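Local coordinates for uroporphyrin-III C-methyltransferase (PDB 1VE2), which probably methylates uroporphyrinogen III, using S-adenosyl-L-methionine as methyl donor, in tetrapyrrole biosynthesis, at residues A[67-76]-A[98-107]. Sequence-based numbering, arbitrary orientation.
Sequences ITARLIALAR and EALALRRAGI
Ile72 sends its CG1-CD1 branch to helix 95-105 and its CG2 to Ile107, just beyond that helix. CG1 lies anti to the carbonyl carbon (chi1 -67°) and the branch is extended beyond it, which carries CD1 to within 3.8 Å of Ala105 CB. The CG1 methylene passes Leu102 CD2 at 3.9 Å, the two side chains running past each other in opposite directions. Cutting Ile72 back to alanine would probably open a gap beside Leu102 and Ala105 and leave the Arg76 guanidinium freer to turn. Two neighbouring carbon pairs sit closer than usual van der Waals contact: Thr68 CG2 to Ala101 CB at 3.5 Å and Ala75 CB to Ile107 CG2 at 3.4 Å. The axes of 67-76 and 98-105 run 39° apart in the same general direction, packed side by side on the parallel sheet of the N-terminal alpha/beta domain of this tetrapyrrole methylase, where Ala75, Leu102 and Ile107 also touch Val5 of strand 4-9. Gly106, with positive phi, ends the second helix in a Schellman motif (Ile107 N to Leu102 O, Gly106 N to Arg103 O). Ile107 CD1 then lies 3.7 Å from Arg76 CG, the side chains crossing at about a right angle. Arg76 NH2 donates to a lone pair of Ala105 O at 3.2 Å, a bent bond (N-H...O 138°). Ile72 CG2 lies over one guanidinium face, toward its rim; water 1, in plane at the edge, accepts from Arg76 NE at 2.6 Å and gives Ala105 O a weak bond. Glu98 OE2, beside Ile67 CG2, pairs with Arg83 and Gln64, OE1 with Lys85; Gln64 also binds Thr68 OG1, tying the helices.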
loop_
_atom_site.group_PDB
_atom_site.type_symbol
_atom_site.label_atom_id
_atom_site.label_comp_id
_atom_site.label_asym_id
_atom_site.label_seq_id
_atom_site.Cartn_x
_atom_site.Cartn_y
_atom_site.Cartn_z
ATOM N N ILE A 67 22.257 5.633 11.086
ATOM C CA ILE A 67 21.264 6.384 10.334
ATOM C C ILE A 67 20.415 7.201 11.301
ATOM O O ILE A 67 20.299 8.416 11.172
ATOM C CB ILE A 67 20.359 5.434 9.522
ATOM C CG1 ILE A 67 21.198 4.680 8.482
ATOM C CG2 ILE A 67 19.242 6.229 8.833
ATOM C CD1 ILE A 67 20.426 3.604 7.731
ATOM N N THR A 68 19.832 6.533 12.287
ATOM C CA THR A 68 18.993 7.227 13.257
ATOM C C THR A 68 19.719 8.355 13.993
ATOM O O THR A 68 19.197 9.463 14.118
ATOM C CB THR A 68 18.416 6.229 14.275
ATOM O OG1 THR A 68 17.535 5.330 13.589
ATOM C CG2 THR A 68 17.654 6.957 15.382
ATOM N N ALA A 69 20.928 8.087 14.473
ATOM C CA ALA A 69 21.671 9.113 15.191
ATOM C C ALA A 69 21.925 10.324 14.300
ATOM O O ALA A 69 21.825 11.466 14.746
ATOM C CB ALA A 69 23.004 8.547 15.700
ATOM N N ARG A 70 22.244 10.075 13.035
ATOM C CA ARG A 70 22.526 11.170 12.118
ATOM C C ARG A 70 21.289 12.030 11.861
ATOM O O ARG A 70 21.385 13.255 11.808
ATOM C CB ARG A 70 23.091 10.626 10.802
ATOM C CG ARG A 70 23.562 11.709 9.835
ATOM C CD ARG A 70 24.450 12.742 10.523
ATOM N NE ARG A 70 25.029 13.691 9.569
ATOM C CZ ARG A 70 25.594 14.848 9.909
ATOM N NH1 ARG A 70 25.658 15.213 11.184
ATOM N NH2 ARG A 70 26.105 15.639 8.972
ATOM N N LEU A 71 20.128 11.394 11.713
ATOM C CA LEU A 71 18.884 12.138 11.485
ATOM C C LEU A 71 18.644 13.073 12.675
ATOM O O LEU A 71 18.337 14.257 12.508
ATOM C CB LEU A 71 17.702 11.165 11.334
ATOM C CG LEU A 71 17.706 10.265 10.088
ATOM C CD1 LEU A 71 16.571 9.246 10.173
ATOM C CD2 LEU A 71 17.571 11.117 8.837
ATOM N N ILE A 72 18.797 12.529 13.878
ATOM C CA ILE A 72 18.614 13.296 15.097
ATOM C C ILE A 72 19.657 14.407 15.178
ATOM O O ILE A 72 19.316 15.555 15.447
ATOM C CB ILE A 72 18.707 12.382 16.345
ATOM C CG1 ILE A 72 17.507 11.423 16.362
ATOM C CG2 ILE A 72 18.741 13.222 17.629
ATOM C CD1 ILE A 72 17.587 10.325 17.413
ATOM N N ALA A 73 20.922 14.077 14.927
ATOM C CA ALA A 73 21.983 15.081 14.981
ATOM C C ALA A 73 21.671 16.244 14.034
ATOM O O ALA A 73 21.737 17.408 14.427
ATOM C CB ALA A 73 23.329 14.451 14.614
ATOM N N LEU A 74 21.322 15.922 12.793
ATOM C CA LEU A 74 21.008 16.940 11.796
ATOM C C LEU A 74 19.869 17.863 12.207
ATOM O O LEU A 74 19.955 19.079 12.016
ATOM C CB LEU A 74 20.675 16.279 10.458
ATOM C CG LEU A 74 21.895 15.731 9.715
ATOM C CD1 LEU A 74 21.462 14.802 8.593
ATOM C CD2 LEU A 74 22.715 16.898 9.181
ATOM N N ALA A 75 18.806 17.290 12.763
ATOM C CA ALA A 75 17.656 18.081 13.188
ATOM C C ALA A 75 18.020 19.013 14.346
ATOM O O ALA A 75 17.527 20.142 14.432
ATOM C CB ALA A 75 16.509 17.159 13.603
ATOM N N ARG A 76 18.872 18.536 15.243
ATOM C CA ARG A 76 19.279 19.351 16.379
ATOM C C ARG A 76 20.179 20.500 15.929
ATOM O O ARG A 76 20.302 21.509 16.624
ATOM C CB ARG A 76 19.959 18.473 17.433
ATOM C CG ARG A 76 18.945 17.637 18.217
ATOM C CD ARG A 76 19.589 16.659 19.183
ATOM N NE ARG A 76 18.590 16.082 20.082
ATOM C CZ ARG A 76 18.777 14.982 20.805
ATOM N NH1 ARG A 76 19.931 14.327 20.740
ATOM N NH2 ARG A 76 17.810 14.537 21.596
ATOM N N GLU A 98 12.602 4.135 13.489
ATOM C CA GLU A 98 13.104 5.484 13.265
ATOM C C GLU A 98 12.112 6.480 13.846
ATOM O O GLU A 98 12.504 7.420 14.536
ATOM C CB GLU A 98 13.314 5.742 11.767
ATOM C CG GLU A 98 14.445 4.901 11.173
ATOM C CD GLU A 98 14.567 5.033 9.660
ATOM O OE1 GLU A 98 13.520 5.134 8.973
ATOM O OE2 GLU A 98 15.713 5.013 9.153
ATOM N N ALA A 99 10.826 6.265 13.577
ATOM C CA ALA A 99 9.786 7.150 14.108
ATOM C C ALA A 99 9.831 7.170 15.635
ATOM O O ALA A 99 9.769 8.232 16.243
ATOM C CB ALA A 99 8.411 6.685 13.644
ATOM N N LEU A 100 9.909 5.994 16.255
ATOM C CA LEU A 100 9.966 5.919 17.717
ATOM C C LEU A 100 11.171 6.669 18.269
ATOM O O LEU A 100 11.068 7.395 19.260
ATOM C CB LEU A 100 10.050 4.465 18.183
ATOM C CG LEU A 100 8.762 3.737 18.531
ATOM C CD1 LEU A 100 9.111 2.308 18.951
ATOM C CD2 LEU A 100 8.036 4.476 19.669
ATOM N N ALA A 101 12.324 6.479 17.633
ATOM C CA ALA A 101 13.539 7.144 18.082
ATOM C C ALA A 101 13.407 8.659 18.006
ATOM O O ALA A 101 13.846 9.372 18.910
ATOM C CB ALA A 101 14.734 6.673 17.254
ATOM N N LEU A 102 12.788 9.155 16.941
ATOM C CA LEU A 102 12.634 10.598 16.789
ATOM C C LEU A 102 11.711 11.138 17.870
ATOM O O LEU A 102 11.998 12.174 18.480
ATOM C CB LEU A 102 12.090 10.930 15.395
ATOM C CG LEU A 102 13.037 10.574 14.241
ATOM C CD1 LEU A 102 12.306 10.699 12.917
ATOM C CD2 LEU A 102 14.261 11.478 14.271
ATOM N N ARG A 103 10.607 10.436 18.109
ATOM C CA ARG A 103 9.654 10.835 19.137
ATOM C C ARG A 103 10.356 10.886 20.491
ATOM O O ARG A 103 10.266 11.873 21.214
ATOM C CB ARG A 103 8.493 9.829 19.213
ATOM C CG ARG A 103 7.426 10.166 20.244
ATOM C CD ARG A 103 6.173 10.777 19.600
ATOM N NE ARG A 103 6.449 12.034 18.918
ATOM C CZ ARG A 103 5.603 12.650 18.095
ATOM N NH1 ARG A 103 4.412 12.127 17.837
ATOM N NH2 ARG A 103 5.951 13.796 17.525
ATOM N N ARG A 104 11.060 9.809 20.829
ATOM C CA ARG A 104 11.758 9.738 22.106
ATOM C C ARG A 104 12.882 10.758 22.238
ATOM O O ARG A 104 13.258 11.122 23.350
ATOM C CB ARG A 104 12.281 8.315 22.330
ATOM C CG ARG A 104 11.150 7.328 22.593
ATOM C CD ARG A 104 11.560 5.857 22.479
ATOM N NE ARG A 104 10.414 4.991 22.766
ATOM C CZ ARG A 104 10.415 3.662 22.651
ATOM N NH1 ARG A 104 11.507 3.027 22.253
ATOM N NH2 ARG A 104 9.322 2.967 22.942
ATOM N N ALA A 105 13.415 11.228 21.115
ATOM C CA ALA A 105 14.486 12.222 21.163
ATOM C C ALA A 105 13.921 13.640 21.165
ATOM O O ALA A 105 14.667 14.614 21.300
ATOM C CB ALA A 105 15.440 12.032 19.983
ATOM N N GLY A 106 12.607 13.753 21.012
ATOM C CA GLY A 106 11.959 15.055 20.989
ATOM C C GLY A 106 12.192 15.817 19.694
ATOM O O GLY A 106 12.183 17.046 19.681
ATOM N N ILE A 107 12.394 15.085 18.599
ATOM C CA ILE A 107 12.642 15.691 17.292
ATOM C C ILE A 107 11.367 15.771 16.459
ATOM O O ILE A 107 10.683 14.766 16.263
ATOM C CB ILE A 107 13.678 14.868 16.485
ATOM C CG1 ILE A 107 14.980 14.740 17.277
ATOM C CG2 ILE A 107 13.935 15.522 15.137
ATOM C CD1 ILE A 107 15.606 16.069 17.655
HETATM O O HOH W 1 16.475 17.410 20.842
#